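Local coordinates for oxalate--CoA ligase (Arabidopsis thaliana, PDB 5IE3), which belongs to the ANL superfamily of AMP-binding enzymes, pairing a large AMP-binding region with a small C-terminal domain, and is modelled here with AMP and oxalic acid, at residues G393-F398 and G408-L413; V337-G342 and D401-L406; H319-N324 and V341-A346; S291-I296 and V426-L431. All coordinates share one frame; numbering follows the deposited sequence.

Contact 1 of 4, residues G393-F398 and G408-L413. With AMP (adenosine monophosphate), chain C.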
# COMPACT_ATOMS: atom_id res chain seq x y z
N GLY A 393 4.03 8.57 -14.09
CA GLY A 393 3.66 9.92 -13.73
C GLY A 393 4.60 10.50 -12.67
O GLY A 393 4.37 11.60 -12.20
N ASP A 394 5.63 9.74 -12.28
CA ASP A 394 6.62 10.21 -11.30
C ASP A 394 7.90 10.63 -12.00
O ASP A 394 8.36 9.96 -12.92
CB ASP A 394 6.96 9.11 -10.28
CG ASP A 394 5.76 8.73 -9.43
OD1 ASP A 394 5.09 9.64 -8.85
OD2 ASP A 394 5.45 7.51 -9.39
N ILE A 395 8.45 11.74 -11.54
CA ILE A 395 9.75 12.20 -11.95
C ILE A 395 10.80 11.73 -10.93
O ILE A 395 10.63 11.90 -9.68
CB ILE A 395 9.80 13.75 -12.06
CG1 ILE A 395 8.77 14.24 -13.08
CG2 ILE A 395 11.22 14.21 -12.38
CD1 ILE A 395 9.06 13.75 -14.50
N GLY A 396 11.87 11.15 -11.47
CA GLY A 396 13.02 10.70 -10.70
C GLY A 396 14.30 10.58 -11.54
O GLY A 396 14.35 10.91 -12.74
N TYR A 397 15.36 10.13 -10.89
CA TYR A 397 16.62 9.82 -11.59
C TYR A 397 17.33 8.67 -10.87
O TYR A 397 17.14 8.46 -9.66
CB TYR A 397 17.55 11.05 -11.67
CG TYR A 397 17.99 11.52 -10.30
CD1 TYR A 397 19.13 10.99 -9.69
CD2 TYR A 397 17.25 12.47 -9.60
CE1 TYR A 397 19.53 11.40 -8.41
CE2 TYR A 397 17.63 12.89 -8.32
CZ TYR A 397 18.76 12.35 -7.73
OH TYR A 397 19.13 12.78 -6.48
N PHE A 398 18.14 7.95 -11.62
CA PHE A 398 19.01 6.91 -11.09
C PHE A 398 20.37 7.53 -10.79
O PHE A 398 20.92 8.22 -11.63
CB PHE A 398 19.21 5.76 -12.11
CG PHE A 398 18.02 4.81 -12.21
CD1 PHE A 398 17.64 4.03 -11.12
CD2 PHE A 398 17.30 4.68 -13.38
CE1 PHE A 398 16.55 3.15 -11.20
CE2 PHE A 398 16.21 3.81 -13.47
CZ PHE A 398 15.84 3.04 -12.37
N GLY A 408 9.25 13.78 -7.59
CA GLY A 408 7.85 13.97 -7.23
C GLY A 408 6.91 13.68 -8.39
O GLY A 408 7.37 13.42 -9.50
N ARG A 409 5.60 13.70 -8.14
CA ARG A 409 4.62 13.57 -9.22
C ARG A 409 4.77 14.75 -10.17
O ARG A 409 4.94 15.87 -9.71
CB ARG A 409 3.18 13.51 -8.67
CG ARG A 409 2.94 12.30 -7.75
CD ARG A 409 1.52 12.27 -7.20
NE ARG A 409 1.25 11.13 -6.32
CZ ARG A 409 1.56 11.10 -5.02
NH1 ARG A 409 2.17 12.14 -4.45
NH2 ARG A 409 1.27 10.02 -4.29
N ILE A 410 4.72 14.48 -11.47
CA ILE A 410 4.80 15.52 -12.49
C ILE A 410 3.94 16.73 -12.13
O ILE A 410 4.42 17.88 -12.11
CB ILE A 410 4.37 14.98 -13.87
CG1 ILE A 410 5.41 13.97 -14.37
CG2 ILE A 410 4.20 16.16 -14.86
CD1 ILE A 410 4.96 13.12 -15.61
N LYS A 411 2.68 16.49 -11.79
CA LYS A 411 1.77 17.62 -11.57
C LYS A 411 1.84 18.27 -10.17
O LYS A 411 1.09 19.19 -9.88
CB LYS A 411 0.33 17.16 -11.89
CG LYS A 411 0.27 16.31 -13.17
CD LYS A 411 -1.13 16.12 -13.76
CE LYS A 411 -2.15 17.15 -13.29
NZ LYS A 411 -3.48 16.91 -13.93
N GLU A 412 2.73 17.78 -9.29
CA GLU A 412 2.96 18.39 -7.97
C GLU A 412 4.24 19.20 -7.91
O GLU A 412 4.47 19.90 -6.94
CB GLU A 412 2.99 17.32 -6.90
CG GLU A 412 1.60 16.76 -6.64
CD GLU A 412 1.56 15.75 -5.50
OE1 GLU A 412 2.65 15.29 -5.04
OE2 GLU A 412 0.43 15.40 -5.09
N LEU A 413 5.11 19.07 -8.92
CA LEU A 413 6.32 19.87 -8.93
C LEU A 413 5.90 21.33 -9.04
O LEU A 413 4.96 21.66 -9.77
CB LEU A 413 7.26 19.50 -10.07
CG LEU A 413 7.78 18.06 -10.07
CD1 LEU A 413 8.85 17.91 -11.14
CD2 LEU A 413 8.31 17.69 -8.68
P AMP C . -1.28 4.92 -5.41
O1P AMP C . -0.99 3.91 -6.51
O2P AMP C . -2.33 5.94 -5.76
O3P AMP C . -1.46 4.33 -4.03
O5' AMP C . 0.01 5.85 -5.31
C5' AMP C . 1.21 5.57 -6.03
C4' AMP C . 2.14 6.77 -6.00
O4' AMP C . 2.69 6.95 -4.66
C3' AMP C . 3.38 6.67 -6.85
O3' AMP C . 3.11 6.87 -8.23
C2' AMP C . 4.29 7.72 -6.23
O2' AMP C . 3.90 9.01 -6.69
C1' AMP C . 3.93 7.60 -4.75
N9 AMP C . 4.91 6.79 -4.00
C8 AMP C . 4.87 5.47 -3.77
N7 AMP C . 5.95 5.08 -3.02
C5 AMP C . 6.67 6.21 -2.76
C6 AMP C . 7.91 6.55 -2.04
N6 AMP C . 8.60 5.58 -1.39
N1 AMP C . 8.31 7.85 -2.04
C2 AMP C . 7.60 8.82 -2.66
N3 AMP C . 6.47 8.57 -3.35
C4 AMP C . 5.98 7.32 -3.42
O HOH W 1 1.64 13.65 -11.98
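I395 and I410 pack across the end of an antiparallel beta hairpin, strands 394-398 and 404-409 of an AMP-binding enzyme, and the hairpin shows how one strand pair can carry an apolar patch on one side and a ligand on the other. The two isoleucine side chains cross at about a right angle, CG1 of I395 meeting CG1 of I410 at 3.6 Å, while L413 reaches the same I395 CG1 with its CD1. Beneath them I395 and G408 form a hydrogen-bonded pair, I395 N to G408 O at 2.9 Å and G408 N to I395 O at 3.1 Å. Two residues along, I410 N donates to G393 O at 3.0 Å.

D394 leaves the strand away from this apolar patch and turns its carboxylate to AMP. Each oxygen takes one ribose hydroxyl: O2' donates to D394 OD1 at 2.5 Å and O3' to D394 OD2 at 2.7 Å; these two bonds, with Y312 OH on OD2, fix the rotation of the carboxylate. R409, extended from CG to NE, lays one guanidinium face over AMP O2', which sits off-centre toward the rim. The guanidinium edge serves a salt bridge: R409 NH1 to E412 OE1, 3.2 Å, met from above the carboxylate plane.

Contact 2 of 4, residues V337-G342 and D401-L406. With AMP (adenosine monophosphate), chain C.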
# COMPACT_ATOMS: atom_id res chain seq x y z
N VAL A 337 14.66 5.29 -3.13
CA VAL A 337 13.77 4.13 -3.06
C VAL A 337 14.41 2.89 -3.71
O VAL A 337 13.72 1.90 -4.07
CB VAL A 337 12.38 4.44 -3.72
CG1 VAL A 337 11.64 5.50 -2.91
CG2 VAL A 337 12.53 4.92 -5.16
N GLY A 338 15.74 2.93 -3.83
CA GLY A 338 16.48 1.72 -4.16
C GLY A 338 16.40 1.28 -5.62
O GLY A 338 16.22 2.08 -6.54
N LYS A 339 16.52 -0.03 -5.83
CA LYS A 339 16.67 -0.60 -7.17
C LYS A 339 15.42 -1.37 -7.62
O LYS A 339 14.70 -1.93 -6.80
CB LYS A 339 17.91 -1.52 -7.21
CG LYS A 339 19.22 -0.78 -6.86
CD LYS A 339 20.47 -1.61 -7.17
CE LYS A 339 20.59 -2.83 -6.30
NZ LYS A 339 20.75 -2.42 -4.89
N PRO A 340 15.19 -1.44 -8.94
CA PRO A 340 14.07 -2.20 -9.52
C PRO A 340 14.12 -3.65 -9.08
O PRO A 340 15.23 -4.22 -9.02
CB PRO A 340 14.31 -2.11 -11.06
CG PRO A 340 15.27 -1.06 -11.27
CD PRO A 340 16.08 -0.90 -9.99
N VAL A 341 12.97 -4.26 -8.81
CA VAL A 341 12.93 -5.66 -8.43
C VAL A 341 12.06 -6.46 -9.40
O VAL A 341 10.86 -6.23 -9.48
CB VAL A 341 12.36 -5.83 -7.01
CG1 VAL A 341 12.35 -7.35 -6.58
CG2 VAL A 341 13.17 -4.99 -6.00
N GLY A 342 12.69 -7.38 -10.13
CA GLY A 342 11.94 -8.31 -10.98
C GLY A 342 11.19 -7.63 -12.12
O GLY A 342 10.26 -8.20 -12.66
N ASP A 401 24.92 4.22 -8.83
CA ASP A 401 24.75 2.86 -8.29
C ASP A 401 23.46 2.20 -8.77
O ASP A 401 23.19 1.05 -8.41
CB ASP A 401 24.77 2.88 -6.76
CG ASP A 401 26.12 3.33 -6.20
OD1 ASP A 401 27.16 2.91 -6.77
OD2 ASP A 401 26.13 4.12 -5.23
N GLY A 402 22.65 2.93 -9.52
CA GLY A 402 21.40 2.39 -10.03
C GLY A 402 20.25 2.50 -9.02
O GLY A 402 19.22 1.83 -9.16
N TYR A 403 20.45 3.32 -7.98
CA TYR A 403 19.40 3.59 -7.00
C TYR A 403 18.52 4.73 -7.48
O TYR A 403 19.03 5.75 -7.94
CB TYR A 403 19.99 3.95 -5.64
CG TYR A 403 20.50 2.78 -4.82
CD1 TYR A 403 20.03 2.56 -3.51
CD2 TYR A 403 21.48 1.93 -5.32
CE1 TYR A 403 20.52 1.51 -2.73
CE2 TYR A 403 21.98 0.89 -4.56
CZ TYR A 403 21.51 0.68 -3.25
OH TYR A 403 21.99 -0.37 -2.50
N LEU A 404 17.21 4.55 -7.37
CA LEU A 404 16.25 5.55 -7.81
C LEU A 404 16.02 6.62 -6.73
O LEU A 404 15.84 6.29 -5.55
CB LEU A 404 14.92 4.87 -8.17
CG LEU A 404 13.75 5.75 -8.59
CD1 LEU A 404 14.11 6.57 -9.85
CD2 LEU A 404 12.53 4.86 -8.87
N HIS A 405 16.03 7.88 -7.15
CA HIS A 405 15.67 9.00 -6.29
C HIS A 405 14.44 9.68 -6.90
O HIS A 405 14.48 10.10 -8.07
CB HIS A 405 16.83 10.01 -6.15
CG HIS A 405 18.11 9.40 -5.64
ND1 HIS A 405 18.64 9.70 -4.40
CD2 HIS A 405 18.96 8.50 -6.20
CE1 HIS A 405 19.77 9.02 -4.23
NE2 HIS A 405 19.98 8.29 -5.31
N LEU A 406 13.37 9.77 -6.13
CA LEU A 406 12.15 10.39 -6.61
C LEU A 406 12.15 11.88 -6.35
O LEU A 406 12.56 12.35 -5.28
CB LEU A 406 10.93 9.75 -5.95
CG LEU A 406 10.75 8.27 -6.35
CD1 LEU A 406 9.66 7.65 -5.47
CD2 LEU A 406 10.43 8.13 -7.83
P AMP C . -1.28 4.92 -5.41
O1P AMP C . -0.99 3.91 -6.51
O2P AMP C . -2.33 5.94 -5.76
O3P AMP C . -1.46 4.33 -4.03
O5' AMP C . 0.01 5.85 -5.31
C5' AMP C . 1.21 5.57 -6.03
C4' AMP C . 2.14 6.77 -6.00
O4' AMP C . 2.69 6.95 -4.66
C3' AMP C . 3.38 6.67 -6.85
O3' AMP C . 3.11 6.87 -8.23
C2' AMP C . 4.29 7.72 -6.23
O2' AMP C . 3.90 9.01 -6.69
C1' AMP C . 3.93 7.60 -4.75
N9 AMP C . 4.91 6.79 -4.00
C8 AMP C . 4.87 5.47 -3.77
N7 AMP C . 5.95 5.08 -3.02
C5 AMP C . 6.67 6.21 -2.76
C6 AMP C . 7.91 6.55 -2.04
N6 AMP C . 8.60 5.58 -1.39
N1 AMP C . 8.31 7.85 -2.04
C2 AMP C . 7.60 8.82 -2.66
N3 AMP C . 6.47 8.57 -3.35
C4 AMP C . 5.98 7.32 -3.42
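The backbone of V337-G338 runs beside Y403-L404 and is tied to it by two hydrogen bonds, V337 N to L404 O at 2.9 Å and L404 N to G338 O at 2.8 Å. They join the approach to edge strand 339-340 of a mixed five-stranded sheet to strand 404-409 of the antiparallel sheet beside it, an example of two sheets meeting through a short run of main chain.

V337 divides its two methyls between neighbours. Its CG2, set between the backbone N and the carbonyl carbon, faces L404, whose side chain lies alongside and points the same way, with CD2 3.7 Å from V337 CG2. The other branch, CG1, meets L406 CD1 where those side chains cross at about a right angle. Both also touch the adenine: V337 CG1 approaches AMP N6 and L406 CD1 approaches AMP C2, so this apolar pair forms part of the base pocket.

At the far end K339 bends at chi3 and chi4 to follow the Y403 ring, whose hydroxyl is hydrogen-bonded to P331 O and whose ring also has a cation-pi partner in K333. The CH-pi contact places K339 CG 4.2 Å from the centroid of the Y403 ring, over one face and shifted toward the rim.

Contact 3 of 4, residues H319-N324 and V341-A346. With OXD (oxalic acid), chain D.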
# COMPACT_ATOMS: atom_id res chain seq x y z
N HIS A 319 1.66 -3.04 -6.58
CA HIS A 319 2.52 -2.60 -5.47
C HIS A 319 4.00 -2.48 -5.98
O HIS A 319 4.29 -1.57 -6.76
CB HIS A 319 2.37 -3.53 -4.24
CG HIS A 319 3.03 -3.02 -2.99
ND1 HIS A 319 2.84 -1.73 -2.50
CD2 HIS A 319 3.92 -3.61 -2.16
CE1 HIS A 319 3.59 -1.56 -1.43
NE2 HIS A 319 4.26 -2.68 -1.21
N LEU A 320 4.90 -3.37 -5.54
CA LEU A 320 6.35 -3.10 -5.58
C LEU A 320 6.93 -2.78 -6.98
O LEU A 320 6.73 -3.55 -7.95
CB LEU A 320 7.14 -4.30 -5.01
CG LEU A 320 8.67 -4.14 -5.01
CD1 LEU A 320 9.09 -3.01 -4.07
CD2 LEU A 320 9.34 -5.48 -4.67
N MET A 321 7.64 -1.65 -7.06
CA MET A 321 8.47 -1.38 -8.23
C MET A 321 9.95 -1.46 -7.88
O MET A 321 10.73 -2.19 -8.53
CB MET A 321 8.13 0.00 -8.80
CG MET A 321 6.77 -0.00 -9.51
SD MET A 321 6.30 1.62 -10.13
CE MET A 321 5.83 2.43 -8.56
N SER A 322 10.36 -0.70 -6.85
CA SER A 322 11.79 -0.70 -6.51
C SER A 322 11.95 -0.78 -4.99
O SER A 322 11.06 -0.38 -4.23
CB SER A 322 12.52 0.54 -7.06
OG SER A 322 12.15 1.76 -6.37
N SER A 323 13.11 -1.25 -4.54
CA SER A 323 13.38 -1.22 -3.12
C SER A 323 14.85 -1.11 -2.79
O SER A 323 15.69 -1.63 -3.51
CB SER A 323 12.79 -2.46 -2.44
OG SER A 323 12.96 -2.45 -1.01
N ASN A 324 15.15 -0.46 -1.67
CA ASN A 324 16.45 -0.66 -1.07
C ASN A 324 16.60 -2.12 -0.71
O ASN A 324 15.62 -2.78 -0.34
CB ASN A 324 16.63 0.23 0.16
CG ASN A 324 16.85 1.68 -0.20
OD1 ASN A 324 17.97 2.11 -0.45
ND2 ASN A 324 15.76 2.43 -0.29
N VAL A 341 12.97 -4.26 -8.81
CA VAL A 341 12.93 -5.66 -8.43
C VAL A 341 12.06 -6.46 -9.40
O VAL A 341 10.86 -6.23 -9.48
CB VAL A 341 12.36 -5.83 -7.01
CG1 VAL A 341 12.35 -7.35 -6.58
CG2 VAL A 341 13.17 -4.99 -6.00
N GLY A 342 12.69 -7.38 -10.13
CA GLY A 342 11.94 -8.31 -10.98
C GLY A 342 11.19 -7.63 -12.12
O GLY A 342 10.26 -8.20 -12.66
N GLN A 343 11.56 -6.39 -12.46
CA GLN A 343 10.96 -5.72 -13.59
C GLN A 343 11.92 -4.69 -14.15
O GLN A 343 12.85 -4.23 -13.47
CB GLN A 343 9.64 -5.04 -13.18
CG GLN A 343 9.86 -3.95 -12.12
CD GLN A 343 8.61 -3.69 -11.29
OE1 GLN A 343 7.78 -2.85 -11.64
NE2 GLN A 343 8.45 -4.44 -10.21
N GLU A 344 11.66 -4.28 -15.39
CA GLU A 344 12.45 -3.22 -16.00
C GLU A 344 12.00 -1.85 -15.57
O GLU A 344 10.81 -1.59 -15.37
CB GLU A 344 12.38 -3.32 -17.52
CG GLU A 344 12.95 -4.61 -18.04
CD GLU A 344 12.76 -4.73 -19.54
OE1 GLU A 344 13.62 -4.20 -20.27
OE2 GLU A 344 11.76 -5.33 -19.96
N MET A 345 12.96 -0.94 -15.51
CA MET A 345 12.64 0.43 -15.15
C MET A 345 13.59 1.40 -15.89
O MET A 345 14.80 1.15 -15.99
CB MET A 345 12.74 0.60 -13.63
CG MET A 345 12.49 2.01 -13.17
SD MET A 345 12.57 2.17 -11.33
CE MET A 345 11.22 1.06 -10.85
N ALA A 346 13.04 2.48 -16.42
CA ALA A 346 13.83 3.42 -17.20
C ALA A 346 13.37 4.84 -16.91
O ALA A 346 12.21 5.05 -16.61
CB ALA A 346 13.69 3.10 -18.68
C1 OXD D . 0.85 2.52 -3.16
C2 OXD D . 1.71 1.38 -2.81
O3 OXD D . -0.07 2.27 -4.00
O4 OXD D . 1.62 0.45 -3.66
O5 OXD D . 1.09 3.62 -2.61
O6 OXD D . 2.44 1.37 -1.77
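A classic beta bulge, in which M321 and S322 both face Y312, interrupts strand 319-323 where the chain 341-346 crosses from edge strand 339-340 to the next sheet. At the bulge itself V341 N donates to M321 O, 3.1 Å. The carboxamide of Q343 adds a side-chain link: NE2 donates to L320 O at 3.0 Å and also to V341 O at 3.1 Å within its own segment. One amide nitrogen thus spans two carbonyls, V341 O lying in its plane and L320 O tilted 19° from it. Q343 OE1 has its partner in N369.

Apolar groups fill in around these bonds. L320 and V341 cross at about a right angle, L320 CD2 against V341 CB at 3.8 Å. M345, bent at chi3, brings its CE to M321 CB at 3.9 Å and to the CB of S322, while the S322 hydroxyl bonds to V337 O.

On the same strand H319 is turned by chi1 (-170°, CG opposite the backbone N) to the ligand, and its ND1 donates to oxalic acid O4 at 2.8 Å, at the ring edge. Bulged strand and crossing chain together make a sheet-to-sheet junction beside the oxalic acid site.

Contact 4 of 4, residues S291-I296 and V426-L431. With AMP (adenosine monophosphate), chain C.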
# COMPACT_ATOMS: atom_id res chain seq x y z
N SER A 291 6.98 9.56 0.39
CA SER A 291 8.39 9.73 0.69
C SER A 291 8.71 9.58 2.18
O SER A 291 8.05 10.20 3.02
CB SER A 291 8.85 11.08 0.18
OG SER A 291 10.23 11.20 0.35
N LEU A 292 9.71 8.74 2.49
CA LEU A 292 10.30 8.62 3.83
C LEU A 292 11.40 9.65 4.03
O LEU A 292 12.48 9.51 3.46
CB LEU A 292 10.92 7.22 4.06
CG LEU A 292 11.41 6.96 5.50
CD1 LEU A 292 10.30 7.06 6.54
CD2 LEU A 292 12.20 5.65 5.66
N ALA A 293 11.14 10.69 4.82
CA ALA A 293 12.20 11.68 5.06
C ALA A 293 13.38 10.98 5.74
O ALA A 293 13.18 10.11 6.58
CB ALA A 293 11.71 12.85 5.93
N PRO A 294 14.61 11.35 5.35
CA PRO A 294 15.78 10.75 5.99
C PRO A 294 15.77 10.85 7.50
O PRO A 294 16.25 9.92 8.18
CB PRO A 294 16.94 11.54 5.40
CG PRO A 294 16.43 11.82 3.97
CD PRO A 294 14.97 12.13 4.15
N VAL A 295 15.20 11.94 8.03
CA VAL A 295 15.19 12.11 9.51
C VAL A 295 14.25 11.07 10.17
O VAL A 295 14.52 10.56 11.27
CB VAL A 295 14.82 13.57 9.92
CG1 VAL A 295 13.35 13.86 9.69
CG2 VAL A 295 15.22 13.87 11.40
N ILE A 296 13.17 10.71 9.49
CA ILE A 296 12.29 9.65 10.01
C ILE A 296 12.99 8.29 9.93
O ILE A 296 12.88 7.47 10.83
CB ILE A 296 10.95 9.60 9.26
CG1 ILE A 296 10.25 10.98 9.28
CG2 ILE A 296 10.05 8.48 9.83
CD1 ILE A 296 9.93 11.51 10.69
N VAL A 426 11.46 19.55 0.21
CA VAL A 426 11.14 20.54 1.24
C VAL A 426 10.46 19.86 2.43
O VAL A 426 10.76 20.24 3.57
CB VAL A 426 10.28 21.71 0.69
CG1 VAL A 426 9.83 22.68 1.83
CG2 VAL A 426 11.05 22.48 -0.36
N ASP A 427 9.59 18.87 2.20
CA ASP A 427 8.96 18.11 3.33
C ASP A 427 10.03 17.54 4.24
O ASP A 427 9.93 17.56 5.51
CB ASP A 427 8.09 16.93 2.83
CG ASP A 427 6.83 17.37 2.09
OD1 ASP A 427 6.48 18.57 2.13
OD2 ASP A 427 6.19 16.51 1.45
N ALA A 428 11.04 16.96 3.59
CA ALA A 428 12.10 16.33 4.37
C ALA A 428 12.76 17.40 5.24
O ALA A 428 13.03 17.16 6.41
CB ALA A 428 13.13 15.65 3.49
N VAL A 429 13.01 18.58 4.66
CA VAL A 429 13.60 19.63 5.51
C VAL A 429 12.68 20.07 6.67
O VAL A 429 13.12 20.20 7.81
CB VAL A 429 13.99 20.87 4.71
CG1 VAL A 429 14.26 22.08 5.68
CG2 VAL A 429 15.22 20.59 3.81
N LEU A 430 11.40 20.27 6.40
CA LEU A 430 10.47 20.68 7.45
C LEU A 430 10.47 19.74 8.63
O LEU A 430 10.43 20.18 9.79
CB LEU A 430 9.04 20.77 6.92
CG LEU A 430 8.85 21.86 5.86
CD1 LEU A 430 7.45 21.78 5.27
CD2 LEU A 430 9.12 23.24 6.47
N LEU A 431 10.52 18.43 8.34
CA LEU A 431 10.46 17.47 9.45
C LEU A 431 11.74 17.44 10.29
O LEU A 431 11.76 16.79 11.34
CB LEU A 431 10.18 16.05 8.93
CG LEU A 431 8.83 15.79 8.28
CD1 LEU A 431 8.72 14.31 7.87
CD2 LEU A 431 7.67 16.23 9.19
P AMP C . -1.28 4.92 -5.41
O1P AMP C . -0.99 3.91 -6.51
O2P AMP C . -2.33 5.94 -5.76
O3P AMP C . -1.46 4.33 -4.03
O5' AMP C . 0.01 5.85 -5.31
C5' AMP C . 1.21 5.57 -6.03
C4' AMP C . 2.14 6.77 -6.00
O4' AMP C . 2.69 6.95 -4.66
C3' AMP C . 3.38 6.67 -6.85
O3' AMP C . 3.11 6.87 -8.23
C2' AMP C . 4.29 7.72 -6.23
O2' AMP C . 3.90 9.01 -6.69
C1' AMP C . 3.93 7.60 -4.75
N9 AMP C . 4.91 6.79 -4.00
C8 AMP C . 4.87 5.47 -3.77
N7 AMP C . 5.95 5.08 -3.02
C5 AMP C . 6.67 6.21 -2.76
C6 AMP C . 7.91 6.55 -2.04
N6 AMP C . 8.60 5.58 -1.39
N1 AMP C . 8.31 7.85 -2.04
C2 AMP C . 7.60 8.82 -2.66
N3 AMP C . 6.47 8.57 -3.35
C4 AMP C . 5.98 7.32 -3.42
O HOH W 2 14.73 14.58 6.63
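A428 presents a small methyl-bearing patch of helix 423-430 to A293, the N-cap residue of helix 294-304, and the two backbones come close because neither carries a bulky group there: A293 CB lies 3.8 Å from A428 CA. The pairing illustrates how alanines let an N-cap and a helix flank approach, while a larger residue one turn away fills the remaining width. The A428 methyl rests over the notch formed by A293 CB and the ring of P294, whose CD is 4.0 Å from A428 CB.

L431 is the bump. Its CG stands opposite the carbonyl carbon (chi1 -65°), and this sends CD1 into the hollow between A293 and I296, where it touches A293 CB and I296 CG1 at 3.9 Å each. V295 covers the root of the same side chain: its CG1 lies 3.7 Å from L431 O and also meets L431 CB, the two side chains crossing at a slant. The polar link is a water, which accepts from V295 N at 3.0 Å and donates to A428 O at 3.1 Å.

S291, in the loop leading to the helix, touches AMP with its backbone N and CB near C2 of the base. Farther out, I296 and L431 both lean on Q265 of helix 261-273, whereas V429 and L430 turn to helix 467-477, so the interface sits between the AMP-binding region and the C-terminal domain.

Contacts 1 and 2 share strand 404-409, and contacts 2 and 3 share V341 and G342, so these three form a continuous run around the bound ligands; contact 4 touches none of them. All four are partly buried. Contact 3 has most of its touching residues buried and contact 2 just under half, both joining the mixed sheet to the antiparallel one, whereas contact 1 has only two of seven buried. Chemistry follows place: main-chain bonds join contacts 1 and 2, with charge added in contact 1 near the ribose; contact 3 divides its two between main chain and the Q343 amide; contact 4, where a helix start meets another helix, relies on apolar fit and one water. AMP is touched by contacts 1, 2 and 4, oxalic acid by contact 3.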